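Metallo-carboxypeptidase (Pseudomonas aeruginosa, PDB 4A37) probably acts as a zinc-dependent carboxypeptidase of the M14 family, trimming residues from the C-terminal ends of peptides or proteins, and may also bind tubulin. Local coordinates at residues P181-A186 with N229-A234; D271-E276 with T346-F351; A177-G182 with D238-W243. All blocks are in the same frame, centred on the assembly; numbering follows the deposited sequence.

Contact 1 (P181-A186 with N229-A234); sequences PGEHMA and NLRTNA. With ZN (zinc ion), chain C.
Gly182 and Leu230 face each other where two irregular backbone runs pass, their CA atoms 4.0 Å apart. One backbone hydrogen bond joins the runs, from Gly182 N to Leu230 O (2.9 Å, 161° at the hydrogen). Segment 181-186 turns into the start of helix 185-196, whereas the partner segment belongs to the long loop after helix 222-226. The ring of Pro181 points at that loop: CD lies 3.3 Å from Leu230 O, and CG rests against CB of Asn229, 3.5 Å away. A water links the turn further along, giving a proton to Asn229 O and also hydrogen-bonded to His184 NE2.

Glu183 is the centre of an inverse gamma turn. Its side chain runs extended beyond CG, chi2 160°, and delivers both carboxylate oxygens to the zinc ion, OE1 at 2.2 Å and OE2 at 2.5 Å. Arg231 NH1 stops 4.1 Å from Glu183 OE2, with the carboxylate and guanidinium planes steeply inclined. A water takes up the gap, accepting from NH1 in the guanidinium plane and probably donating to OE2. Arg231 NE makes its salt bridge with Asp238, while Glu183 OE1 also accepts from Gly274 N. Glu183 is thus a bidentate zinc ligand whose negative charge is probably eased by the metal and by an arginine acting through water.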
loop_
_atom_site.group_PDB
_atom_site.type_symbol
_atom_site.label_atom_id
_atom_site.label_comp_id
_atom_site.label_asym_id
_atom_site.label_seq_id
_atom_site.Cartn_x
_atom_site.Cartn_y
_atom_site.Cartn_z
ATOM N N PRO A 181 -3.510 -6.193 -2.585
ATOM C CA PRO A 181 -2.570 -6.955 -1.759
ATOM C C PRO A 181 -1.075 -6.872 -2.037
ATOM O O PRO A 181 -0.273 -6.997 -1.112
ATOM C CB PRO A 181 -3.119 -8.374 -1.850
ATOM C CG PRO A 181 -3.657 -8.431 -3.245
ATOM C CD PRO A 181 -4.408 -7.102 -3.324
ATOM N N GLY A 182 -0.686 -6.644 -3.289
ATOM C CA GLY A 182 0.737 -6.568 -3.593
ATOM C C GLY A 182 1.414 -5.256 -3.233
ATOM O O GLY A 182 2.639 -5.148 -3.251
ATOM N N GLU A 183 0.617 -4.257 -2.881
ATOM C CA GLU A 183 1.151 -2.944 -2.559
ATOM C C GLU A 183 1.459 -2.804 -1.075
ATOM O O GLU A 183 0.872 -1.991 -0.365
ATOM C CB GLU A 183 0.157 -1.891 -3.035
ATOM C CG GLU A 183 -0.007 -1.937 -4.556
ATOM C CD GLU A 183 -1.276 -1.285 -5.045
ATOM O OE1 GLU A 183 -1.877 -0.479 -4.297
ATOM O OE2 GLU A 183 -1.660 -1.580 -6.196
ATOM N N HIS A 184 2.430 -3.595 -0.638
ATOM C CA HIS A 184 2.863 -3.635 0.751
ATOM C C HIS A 184 3.334 -2.316 1.351
ATOM O O HIS A 184 3.312 -2.154 2.575
ATOM C CB HIS A 184 3.925 -4.717 0.897
ATOM C CG HIS A 184 3.375 -6.099 0.754
ATOM N ND1 HIS A 184 3.144 -6.921 1.837
ATOM C CD2 HIS A 184 2.941 -6.780 -0.335
ATOM C CE1 HIS A 184 2.590 -8.048 1.421
ATOM N NE2 HIS A 184 2.456 -7.988 0.108
ATOM N N MET A 185 3.748 -1.372 0.512
ATOM C CA MET A 185 4.154 -0.064 1.012
ATOM C C MET A 185 2.985 0.589 1.757
ATOM O O MET A 185 3.180 1.443 2.626
ATOM C CB MET A 185 4.573 0.835 -0.161
ATOM C CG MET A 185 3.528 0.911 -1.284
ATOM S SD MET A 185 3.653 -0.429 -2.492
ATOM C CE MET A 185 5.143 0.135 -3.408
ATOM N N ALA A 186 1.768 0.196 1.395
ATOM C CA ALA A 186 0.572 0.759 1.997
ATOM C C ALA A 186 0.465 0.487 3.493
ATOM O O ALA A 186 0.226 1.414 4.270
ATOM C CB ALA A 186 -0.666 0.253 1.270
ATOM N N ASN A 229 -0.942 -12.405 -3.537
ATOM C CA ASN A 229 -1.670 -11.849 -4.675
ATOM C C ASN A 229 -1.150 -10.437 -4.952
ATOM O O ASN A 229 -0.515 -9.801 -4.102
ATOM C CB ASN A 229 -3.169 -11.729 -4.360
ATOM C CG ASN A 229 -3.967 -12.968 -4.711
ATOM O OD1 ASN A 229 -5.205 -12.947 -4.654
ATOM N ND2 ASN A 229 -3.287 -14.041 -5.070
ATOM N N LEU A 230 -1.445 -9.933 -6.143
ATOM C CA LEU A 230 -1.053 -8.577 -6.490
ATOM C C LEU A 230 -2.240 -7.630 -6.425
ATOM O O LEU A 230 -2.218 -6.597 -5.743
ATOM C CB LEU A 230 -0.503 -8.510 -7.920
ATOM C CG LEU A 230 -0.547 -7.079 -8.483
ATOM C CD1 LEU A 230 0.565 -6.271 -7.827
ATOM C CD2 LEU A 230 -0.374 -7.063 -10.007
ATOM N N ARG A 231 -3.295 -8.025 -7.129
ATOM C CA ARG A 231 -4.469 -7.187 -7.313
ATOM C C ARG A 231 -5.820 -7.517 -6.696
ATOM O O ARG A 231 -6.580 -6.605 -6.359
ATOM C CB ARG A 231 -4.668 -7.037 -8.821
ATOM C CG ARG A 231 -5.617 -5.951 -9.246
ATOM C CD ARG A 231 -4.887 -4.637 -9.252
ATOM N NE ARG A 231 -5.733 -3.561 -9.743
ATOM C CZ ARG A 231 -5.350 -2.293 -9.811
ATOM N NH1 ARG A 231 -4.131 -1.945 -9.421
ATOM N NH2 ARG A 231 -6.192 -1.373 -10.255
ATOM N N THR A 232 -6.122 -8.796 -6.531
ATOM C CA THR A 232 -7.440 -9.172 -6.049
ATOM C C THR A 232 -7.545 -9.850 -4.689
ATOM O O THR A 232 -6.552 -10.321 -4.140
ATOM C CB THR A 232 -8.099 -10.082 -7.089
ATOM O OG1 THR A 232 -7.271 -11.234 -7.305
ATOM C CG2 THR A 232 -8.238 -9.335 -8.427
ATOM N N ASN A 233 -8.766 -9.893 -4.156
ATOM C CA ASN A 233 -9.000 -10.570 -2.890
ATOM C C ASN A 233 -9.147 -12.049 -3.255
ATOM O O ASN A 233 -8.973 -12.422 -4.418
ATOM C CB ASN A 233 -10.242 -9.995 -2.175
ATOM C CG ASN A 233 -11.563 -10.394 -2.820
ATOM O OD1 ASN A 233 -11.613 -10.934 -3.927
ATOM N ND2 ASN A 233 -12.649 -10.120 -2.113
ATOM N N ALA A 234 -9.441 -12.899 -2.281
ATOM C CA ALA A 234 -9.552 -14.331 -2.552
ATOM C C ALA A 234 -10.544 -14.708 -3.646
ATOM O O ALA A 234 -10.302 -15.643 -4.413
ATOM C CB ALA A 234 -9.896 -15.073 -1.268
HETATM ZN ZN ZN C . -3.513 0.019 -5.655
HETATM O O HOH W 1 -1.546 -3.395 -8.379
HETATM O O HOH W 2 1.205 -9.968 -1.767
HETATM O O HOH W 3 -2.989 1.331 -7.260
#

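Contact 2 (D271-E276 with T346-F351). With ZN (zinc ion), chain C.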
loop_
_atom_site.group_PDB
_atom_site.type_symbol
_atom_site.label_atom_id
_atom_site.label_comp_id
_atom_site.label_asym_id
_atom_site.label_seq_id
_atom_site.Cartn_x
_atom_site.Cartn_y
_atom_site.Cartn_z
ATOM N N ASP A 271 -6.984 6.792 0.662
ATOM C CA ASP A 271 -6.884 5.395 0.238
ATOM C C ASP A 271 -5.421 5.197 -0.160
ATOM O O ASP A 271 -4.952 5.730 -1.170
ATOM C CB ASP A 271 -7.849 5.177 -0.935
ATOM C CG ASP A 271 -7.917 3.733 -1.409
ATOM O OD1 ASP A 271 -7.569 2.808 -0.648
ATOM O OD2 ASP A 271 -8.361 3.527 -2.559
ATOM N N ILE A 272 -4.701 4.428 0.651
ATOM C CA ILE A 272 -3.273 4.214 0.457
ATOM C C ILE A 272 -2.916 3.070 -0.481
ATOM O O ILE A 272 -3.271 1.915 -0.235
ATOM C CB ILE A 272 -2.575 3.996 1.827
ATOM C CG1 ILE A 272 -3.101 5.007 2.858
ATOM C CG2 ILE A 272 -1.067 4.135 1.664
ATOM C CD1 ILE A 272 -2.967 6.471 2.462
ATOM N N HIS A 273 -2.171 3.405 -1.537
ATOM C CA HIS A 273 -1.764 2.460 -2.576
ATOM C C HIS A 273 -0.280 2.537 -2.935
ATOM O O HIS A 273 0.481 3.323 -2.375
ATOM C CB HIS A 273 -2.525 2.757 -3.877
ATOM C CG HIS A 273 -3.989 2.469 -3.825
ATOM N ND1 HIS A 273 -4.549 1.388 -4.465
ATOM C CD2 HIS A 273 -5.021 3.154 -3.271
ATOM C CE1 HIS A 273 -5.860 1.416 -4.315
ATOM N NE2 HIS A 273 -6.172 2.477 -3.592
ATOM N N GLY A 274 0.084 1.707 -3.910
ATOM C CA GLY A 274 1.424 1.668 -4.460
ATOM C C GLY A 274 1.276 1.579 -5.977
ATOM O O GLY A 274 0.354 0.926 -6.483
ATOM N N ASP A 275 2.144 2.251 -6.723
ATOM C CA ASP A 275 2.057 2.173 -8.183
ATOM C C ASP A 275 3.341 1.598 -8.750
ATOM O O ASP A 275 4.434 2.070 -8.445
ATOM C CB ASP A 275 1.806 3.546 -8.813
ATOM C CG ASP A 275 1.543 3.449 -10.312
ATOM O OD1 ASP A 275 0.467 2.950 -10.703
ATOM O OD2 ASP A 275 2.420 3.851 -11.101
ATOM N N GLU A 276 3.190 0.587 -9.599
ATOM C CA GLU A 276 4.316 -0.096 -10.220
ATOM C C GLU A 276 5.161 0.767 -11.163
ATOM O O GLU A 276 6.392 0.751 -11.098
ATOM C CB GLU A 276 3.802 -1.311 -10.995
ATOM C CG GLU A 276 3.091 -2.355 -10.130
ATOM C CD GLU A 276 1.589 -2.124 -9.975
ATOM O OE1 GLU A 276 1.087 -1.014 -10.280
ATOM O OE2 GLU A 276 0.904 -3.068 -9.523
ATOM N N THR A 346 -6.267 9.251 -3.271
ATOM C CA THR A 346 -5.616 7.958 -3.328
ATOM C C THR A 346 -4.176 8.451 -3.182
ATOM O O THR A 346 -3.786 9.414 -3.848
ATOM C CB THR A 346 -5.741 7.299 -4.709
ATOM O OG1 THR A 346 -7.097 6.903 -4.935
ATOM C CG2 THR A 346 -4.846 6.073 -4.797
ATOM N N ILE A 347 -3.406 7.853 -2.281
ATOM C CA ILE A 347 -2.010 8.234 -2.112
ATOM C C ILE A 347 -1.242 7.080 -2.740
ATOM O O ILE A 347 -1.436 5.921 -2.368
ATOM C CB ILE A 347 -1.620 8.367 -0.626
ATOM C CG1 ILE A 347 -2.435 9.479 0.041
ATOM C CG2 ILE A 347 -0.133 8.645 -0.507
ATOM C CD1 ILE A 347 -2.293 10.840 -0.619
ATOM N N GLU A 348 -0.386 7.388 -3.706
ATOM C CA GLU A 348 0.365 6.349 -4.401
ATOM C C GLU A 348 1.868 6.438 -4.171
ATOM O O GLU A 348 2.485 7.463 -4.471
ATOM C CB GLU A 348 0.097 6.435 -5.907
ATOM C CG GLU A 348 -1.366 6.290 -6.315
ATOM C CD GLU A 348 -1.767 4.856 -6.598
ATOM O OE1 GLU A 348 -0.899 3.958 -6.531
ATOM O OE2 GLU A 348 -2.958 4.630 -6.891
ATOM N N MET A 349 2.450 5.370 -3.627
ATOM C CA MET A 349 3.896 5.294 -3.396
ATOM C C MET A 349 4.490 4.347 -4.443
ATOM O O MET A 349 3.890 3.327 -4.792
ATOM C CB MET A 349 4.193 4.785 -1.987
ATOM C CG MET A 349 3.863 5.788 -0.903
ATOM S SD MET A 349 3.889 5.007 0.722
ATOM C CE MET A 349 2.287 4.224 0.653
ATOM N N PRO A 350 5.693 4.665 -4.938
ATOM C CA PRO A 350 6.378 3.867 -5.959
ATOM C C PRO A 350 7.014 2.551 -5.542
ATOM O O PRO A 350 7.543 2.424 -4.436
ATOM C CB PRO A 350 7.436 4.833 -6.472
ATOM C CG PRO A 350 7.856 5.525 -5.202
ATOM C CD PRO A 350 6.506 5.838 -4.557
ATOM N N PHE A 351 6.975 1.574 -6.446
ATOM C CA PHE A 351 7.627 0.290 -6.207
ATOM C C PHE A 351 9.106 0.488 -6.546
ATOM O O PHE A 351 9.964 -0.272 -6.107
ATOM C CB PHE A 351 7.052 -0.817 -7.101
ATOM C CG PHE A 351 5.847 -1.501 -6.523
ATOM C CD1 PHE A 351 4.570 -1.030 -6.785
ATOM C CD2 PHE A 351 5.997 -2.629 -5.723
ATOM C CE1 PHE A 351 3.447 -1.675 -6.262
ATOM C CE2 PHE A 351 4.888 -3.283 -5.193
ATOM C CZ PHE A 351 3.606 -2.805 -5.465
HETATM ZN ZN ZN C . -3.513 0.019 -5.655
HETATM O O HOH W 4 -9.441 4.777 -4.739
HETATM O O HOH W 5 7.351 2.955 -9.184
HETATM O O HOH W 3 -2.989 1.331 -7.260
#
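His273 and Glu348 stand side by side on one face of two parallel strands, 271-275 and 346-350, bridged residue for residue. Glu348 bends sharply at chi2 (-91°), which folds its carboxylate back over the neighbouring strand and sets OE1 3.3 Å from His273 CB. The imidazole of His273 is fixed at both nitrogens: ND1 binds the zinc ion at 2.1 Å, and NE2 donates to Asp271 OD2 at 2.6 Å. That bond lies in the ring plane but meets the carboxylate from above its own plane. Thr346 CG2 presses on the same ring, 3.3 Å from His273 CD2.

On the opposite face Ile272 and Ile347 lie alongside one another, while Met349 crosses Ile272 obliquely, its CE 3.5 Å from Ile272 CG2; helix 185-196 packs on Ile272 and Met349 through Phe189. At the strand ends the Phe351 ring runs beside Glu276, with CD1 3.9 Å from Glu276 CG. Backbone bonds bind the pair throughout, among them His273 N to Ile347 O at 2.7 Å. A zinc-ligand histidine beside the predicted proton donor/acceptor Glu348, at the C-terminal ends of parallel central strands, is typical of the M14 carboxypeptidase alpha/beta fold.

Contact 3 (A177-G182 with D238-W243); sequences AQQHPG and DLNRAW. With ZN (zinc ion), chain C.
Gln179 and His180 reach from the loop after strand 171-177 to the loop 238-243, one wall of the zinc site in this M14 carboxypeptidase domain. The side chain of Gln179 sets out toward Leu239, its CB 4.2 Å from Leu239 CB. From CG the chain stays extended (chi2 -170°), carrying CD to 3.8 Å from both Trp243 NE1 and Asn240 OD1, and there the amide divides its work. OE1 accepts from Trp243 NE1 at 2.9 Å; the acceptor lies in the indole plane, at the ring edge, though the amide and ring planes are 74° apart. NE2 turns to Asn240 OD1 in a weak bond, the two amides being nearly perpendicular, and it also donates to Asp271. Asn240 OD1 has a further partner in the backbone N of Ala332. Nearer the main chain, a water bridges Gln179 O and Leu239 N.

His180 is gripped at both nitrogens: ND1 holds the zinc ion at 2.1 Å, while Asn240 CB packs 3.7 Å from NE2. The carboxylate of Asp238, swung opposite the main-chain N (chi1 180°), comes to the imidazole edge. Its OD1 takes two donors: His180 NE2 reaches it at 2.8 Å on the syn side, and Asn240 N on the anti side at 2.9 Å, closing an Asx turn, with these two donors approaching from opposite faces of the carboxylate plane.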
loop_
_atom_site.group_PDB
_atom_site.type_symbol
_atom_site.label_atom_id
_atom_site.label_comp_id
_atom_site.label_asym_id
_atom_site.label_seq_id
_atom_site.Cartn_x
_atom_site.Cartn_y
_atom_site.Cartn_z
ATOM N N ALA A 177 -5.863 1.125 3.913
ATOM C CA ALA A 177 -4.699 0.759 3.119
ATOM C C ALA A 177 -4.652 -0.646 2.540
ATOM O O ALA A 177 -5.287 -1.576 3.023
ATOM C CB ALA A 177 -3.427 1.006 3.938
ATOM N N GLN A 178 -3.882 -0.762 1.467
ATOM C CA GLN A 178 -3.630 -2.012 0.782
ATOM C C GLN A 178 -4.837 -2.788 0.263
ATOM O O GLN A 178 -4.964 -3.995 0.513
ATOM C CB GLN A 178 -2.769 -2.909 1.683
ATOM C CG GLN A 178 -1.705 -3.692 0.917
ATOM C CD GLN A 178 -0.587 -4.225 1.802
ATOM O OE1 GLN A 178 -0.108 -3.534 2.701
ATOM N NE2 GLN A 178 -0.146 -5.447 1.527
ATOM N N GLN A 179 -5.731 -2.115 -0.455
ATOM C CA GLN A 179 -6.862 -2.832 -1.038
ATOM C C GLN A 179 -6.279 -3.795 -2.065
ATOM O O GLN A 179 -6.828 -4.864 -2.319
ATOM C CB GLN A 179 -7.822 -1.887 -1.746
ATOM C CG GLN A 179 -8.656 -1.021 -0.852
ATOM C CD GLN A 179 -9.733 -0.322 -1.647
ATOM O OE1 GLN A 179 -10.711 -0.940 -2.062
ATOM N NE2 GLN A 179 -9.551 0.972 -1.878
ATOM N N HIS A 180 -5.187 -3.371 -2.693
ATOM C CA HIS A 180 -4.480 -4.214 -3.661
ATOM C C HIS A 180 -3.392 -4.871 -2.803
ATOM O O HIS A 180 -2.466 -4.209 -2.318
ATOM C CB HIS A 180 -3.893 -3.347 -4.777
ATOM C CG HIS A 180 -4.941 -2.743 -5.667
ATOM N ND1 HIS A 180 -4.920 -1.424 -6.062
ATOM C CD2 HIS A 180 -6.071 -3.271 -6.197
ATOM C CE1 HIS A 180 -5.989 -1.162 -6.793
ATOM N NE2 HIS A 180 -6.704 -2.268 -6.890
ATOM N N PRO A 181 -3.510 -6.193 -2.585
ATOM C CA PRO A 181 -2.570 -6.955 -1.759
ATOM C C PRO A 181 -1.075 -6.872 -2.037
ATOM O O PRO A 181 -0.273 -6.997 -1.112
ATOM C CB PRO A 181 -3.119 -8.374 -1.850
ATOM C CG PRO A 181 -3.657 -8.431 -3.245
ATOM C CD PRO A 181 -4.408 -7.102 -3.324
ATOM N N GLY A 182 -0.686 -6.644 -3.289
ATOM C CA GLY A 182 0.737 -6.568 -3.593
ATOM C C GLY A 182 1.414 -5.256 -3.233
ATOM O O GLY A 182 2.639 -5.148 -3.251
ATOM N N ASP A 238 -11.225 -7.101 -7.716
ATOM C CA ASP A 238 -10.333 -5.962 -7.491
ATOM C C ASP A 238 -11.149 -5.108 -6.522
ATOM O O ASP A 238 -12.136 -4.483 -6.913
ATOM C CB ASP A 238 -10.100 -5.173 -8.784
ATOM C CG ASP A 238 -9.177 -3.981 -8.582
ATOM O OD1 ASP A 238 -9.139 -3.429 -7.459
ATOM O OD2 ASP A 238 -8.497 -3.584 -9.552
ATOM N N LEU A 239 -10.748 -5.080 -5.256
ATOM C CA LEU A 239 -11.506 -4.324 -4.275
ATOM C C LEU A 239 -11.683 -2.848 -4.594
ATOM O O LEU A 239 -12.697 -2.254 -4.214
ATOM C CB LEU A 239 -10.890 -4.486 -2.882
ATOM C CG LEU A 239 -10.996 -5.895 -2.285
ATOM C CD1 LEU A 239 -10.394 -5.894 -0.881
ATOM C CD2 LEU A 239 -12.465 -6.331 -2.235
ATOM N N ASN A 240 -10.727 -2.243 -5.298
ATOM C CA ASN A 240 -10.883 -0.826 -5.598
ATOM C C ASN A 240 -11.754 -0.545 -6.820
ATOM O O ASN A 240 -11.707 0.546 -7.387
ATOM C CB ASN A 240 -9.530 -0.138 -5.758
ATOM C CG ASN A 240 -9.630 1.359 -5.542
ATOM O OD1 ASN A 240 -10.381 1.812 -4.681
ATOM N ND2 ASN A 240 -8.879 2.131 -6.318
ATOM N N ARG A 241 -12.536 -1.538 -7.225
ATOM C CA ARG A 241 -13.465 -1.399 -8.349
ATOM C C ARG A 241 -14.809 -1.926 -7.857
ATOM O O ARG A 241 -15.764 -2.060 -8.625
ATOM C CB ARG A 241 -12.996 -2.230 -9.555
ATOM C CG ARG A 241 -11.686 -1.782 -10.187
ATOM C CD ARG A 241 -11.783 -0.400 -10.827
ATOM N NE ARG A 241 -10.546 -0.028 -11.517
ATOM C CZ ARG A 241 -9.446 0.416 -10.913
ATOM N NH1 ARG A 241 -9.414 0.561 -9.595
ATOM N NH2 ARG A 241 -8.367 0.703 -11.631
ATOM N N ALA A 242 -14.876 -2.207 -6.560
ATOM C CA ALA A 242 -16.078 -2.762 -5.948
ATOM C C ALA A 242 -16.916 -1.793 -5.113
ATOM O O ALA A 242 -17.886 -2.217 -4.480
ATOM C CB ALA A 242 -15.686 -3.954 -5.074
ATOM N N TRP A 243 -16.582 -0.507 -5.118
ATOM C CA TRP A 243 -17.314 0.433 -4.272
ATOM C C TRP A 243 -18.700 0.871 -4.727
ATOM O O TRP A 243 -19.538 1.206 -3.891
ATOM C CB TRP A 243 -16.430 1.650 -3.964
ATOM C CG TRP A 243 -15.239 1.256 -3.144
ATOM C CD1 TRP A 243 -14.196 0.472 -3.543
ATOM C CD2 TRP A 243 -15.038 1.510 -1.749
ATOM N NE1 TRP A 243 -13.360 0.209 -2.480
ATOM C CE2 TRP A 243 -13.854 0.835 -1.367
ATOM C CE3 TRP A 243 -15.744 2.238 -0.782
ATOM C CZ2 TRP A 243 -13.362 0.864 -0.062
ATOM C CZ3 TRP A 243 -15.253 2.266 0.524
ATOM C CH2 TRP A 243 -14.074 1.582 0.869
HETATM ZN ZN ZN C . -3.513 0.019 -5.655
HETATM O O HOH W 6 -8.250 -6.054 -4.307
HETATM O O HOH W 3 -2.989 1.331 -7.260
#

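Overall arrangement
The three contacts surround one zinc ion and each supplies a ligand: Glu183 from contact 1, His273 from contact 2 and His180 from contact 3. Water 3 completes the metal shell. Contacts 1 and 3 share Pro181 and Gly182 and have centres about 7 Å apart; Arg231 NE joins them by a salt bridge to Asp238 OD2 at 2.8 Å. The centre of contact 2 lies about 11 Å from each of theirs. A probable hydrogen bond from Gly274 N to Glu183 OE1 (3.0 Å) ties it to contact 1, and another from Gln179 NE2 to Asp271 OD1 (3.0 Å) to contact 3. Behind both histidine ligands stands an aspartate, Asp238 or Asp271.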